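PDB 4BQN: capsular polysaccharide biosynthesis protein from Burkholderia pseudomallei, which binds coenzyme A and is probably an acetyltransferase acting in the biosynthesis of the capsular polysaccharide. Local coordinates for residues A[243-246]-A[247-251]. The protein carries 1 engineered substitution. Sequence-based numbering, arbitrary orientation.
Sequences PIYR and DCFDF
Two groups grip Ile244 O, the backbone N of Asp247 at 3.0 Å and, from helix 142-151, Arg150 NH1. The first of these bonds opens a short 3-10 helix, residues 245-248, continued by Cys248 N to Tyr245 O and Phe249 N to Arg246 O, each reaching back three residues. Aspartate suits its place because its carboxylate folds back over the start of the helix: one water joins Asp247 OD2 to Ile244 N. A second water donates to Asp247 OD1 at 2.6 Å and accepts from Arg246 NH1. The direct Arg246 NH1–Asp247 OD1 salt bridge is long, 3.6 Å, with guanidinium and carboxylate planes almost perpendicular; the stronger partner of Arg246 is Asn258, bonded to NH2. Tyr245 and Phe249 both pack on Ile153 of helix 153-167. The Tyr245 ring, swung away from its backbone N by a chi1 of -171°, presents one face to the edge of Phe249 in an offset edge-to-face pair, planes at 63°, while its hydroxyl bonds to Gly102 O. The small Cys248 makes an oblique sulfur-aromatic contact, SG 5.4 Å from the centroid of the Tyr245 ring. The two rings come closest at Phe249 CE1 and Tyr245 CE2, 3.8 Å apart.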
loop_
_atom_site.group_PDB
_atom_site.type_symbol
_atom_site.label_atom_id
_atom_site.label_comp_id
_atom_site.label_asym_id
_atom_site.label_seq_id
_atom_site.Cartn_x
_atom_site.Cartn_y
_atom_site.Cartn_z
ATOM N N PRO A 243 -0.879 -19.351 8.908
ATOM C CA PRO A 243 -1.364 -20.015 10.118
ATOM C C PRO A 243 -0.594 -19.532 11.341
ATOM O O PRO A 243 0.592 -19.178 11.231
ATOM C CB PRO A 243 -1.041 -21.494 9.861
ATOM C CG PRO A 243 -0.923 -21.634 8.381
ATOM C CD PRO A 243 -0.337 -20.320 7.926
ATOM N N ILE A 244 -1.270 -19.591 12.494
ATOM C CA ILE A 244 -0.725 -19.250 13.816
ATOM C C ILE A 244 -0.551 -17.737 13.953
ATOM O O ILE A 244 -1.132 -17.123 14.854
ATOM C CB ILE A 244 0.560 -20.047 14.180
ATOM C CG1 ILE A 244 0.241 -21.551 14.179
ATOM C CG2 ILE A 244 1.105 -19.598 15.540
ATOM C CD1 ILE A 244 1.404 -22.444 14.542
ATOM N N TYR A 245 0.189 -17.130 13.025
ATOM C CA TYR A 245 0.321 -15.675 12.984
ATOM C C TYR A 245 -1.062 -15.021 12.891
ATOM O O TYR A 245 -1.352 -14.026 13.568
ATOM C CB TYR A 245 1.196 -15.268 11.801
ATOM C CG TYR A 245 1.568 -13.807 11.807
ATOM C CD1 TYR A 245 2.453 -13.304 12.773
ATOM C CD2 TYR A 245 1.112 -12.934 10.832
ATOM C CE1 TYR A 245 2.835 -11.980 12.789
ATOM C CE2 TYR A 245 1.479 -11.586 10.850
ATOM C CZ TYR A 245 2.347 -11.117 11.823
ATOM O OH TYR A 245 2.755 -9.798 11.880
ATOM N N ARG A 246 -1.951 -15.615 12.093
ATOM C CA ARG A 246 -3.280 -15.051 11.869
ATOM C C ARG A 246 -4.078 -14.942 13.174
ATOM O O ARG A 246 -4.959 -14.085 13.310
ATOM C CB ARG A 246 -4.045 -15.892 10.837
ATOM C CG ARG A 246 -4.391 -17.308 11.294
ATOM C CD ARG A 246 -4.966 -18.160 10.159
ATOM N NE ARG A 246 -6.212 -17.614 9.610
ATOM C CZ ARG A 246 -7.412 -17.732 10.171
ATOM N NH1 ARG A 246 -7.570 -18.389 11.316
ATOM N NH2 ARG A 246 -8.456 -17.168 9.584
ATOM N N ASP A 247 -3.756 -15.800 14.145
ATOM C CA ASP A 247 -4.516 -15.834 15.391
ATOM C C ASP A 247 -4.141 -14.681 16.338
ATOM O O ASP A 247 -4.775 -14.512 17.381
ATOM C CB ASP A 247 -4.377 -17.207 16.055
ATOM C CG ASP A 247 -4.951 -18.319 15.193
ATOM O OD1 ASP A 247 -6.039 -18.116 14.605
ATOM O OD2 ASP A 247 -4.304 -19.382 15.071
ATOM N N CYS A 248 -3.151 -13.872 15.950
ATOM C CA CYS A 248 -2.842 -12.622 16.666
ATOM C C CYS A 248 -3.845 -11.512 16.362
ATOM O O CYS A 248 -3.787 -10.447 16.975
ATOM C CB CYS A 248 -1.443 -12.124 16.296
ATOM S SG CYS A 248 -0.128 -13.273 16.748
ATOM N N PHE A 249 -4.748 -11.748 15.412
ATOM C CA PHE A 249 -5.639 -10.714 14.878
ATOM C C PHE A 249 -7.072 -11.058 15.197
ATOM O O PHE A 249 -7.501 -12.179 14.971
ATOM C CB PHE A 249 -5.401 -10.592 13.372
ATOM C CG PHE A 249 -4.007 -10.165 13.050
ATOM C CD1 PHE A 249 -2.989 -11.110 12.913
ATOM C CD2 PHE A 249 -3.683 -8.810 12.941
ATOM C CE1 PHE A 249 -1.685 -10.715 12.665
ATOM C CE2 PHE A 249 -2.376 -8.414 12.688
ATOM C CZ PHE A 249 -1.375 -9.366 12.542
ATOM N N ASP A 250 -7.812 -10.078 15.700
ATOM C CA ASP A 250 -9.165 -10.305 16.214
ATOM C C ASP A 250 -10.140 -10.786 15.152
ATOM O O ASP A 250 -11.108 -11.485 15.455
ATOM C CB ASP A 250 -9.729 -9.027 16.854
ATOM C CG ASP A 250 -9.028 -8.637 18.146
ATOM O OD1 ASP A 250 -8.183 -9.408 18.651
ATOM O OD2 ASP A 250 -9.334 -7.535 18.658
ATOM N N PHE A 251 -9.885 -10.399 13.906
ATOM C CA PHE A 251 -10.819 -10.655 12.796
ATOM C C PHE A 251 -10.694 -12.025 12.139
ATOM O O PHE A 251 -11.522 -12.391 11.302
ATOM C CB PHE A 251 -10.688 -9.552 11.734
ATOM C CG PHE A 251 -9.266 -9.311 11.272
ATOM C CD1 PHE A 251 -8.668 -10.154 10.346
ATOM C CD2 PHE A 251 -8.518 -8.232 11.774
ATOM C CE1 PHE A 251 -7.357 -9.938 9.927
ATOM C CE2 PHE A 251 -7.203 -8.007 11.358
ATOM C CZ PHE A 251 -6.628 -8.859 10.419
HETATM O O HOH W 1 -3.902 -20.750 12.456
HETATM O O HOH W 2 -6.579 -20.224 13.122
#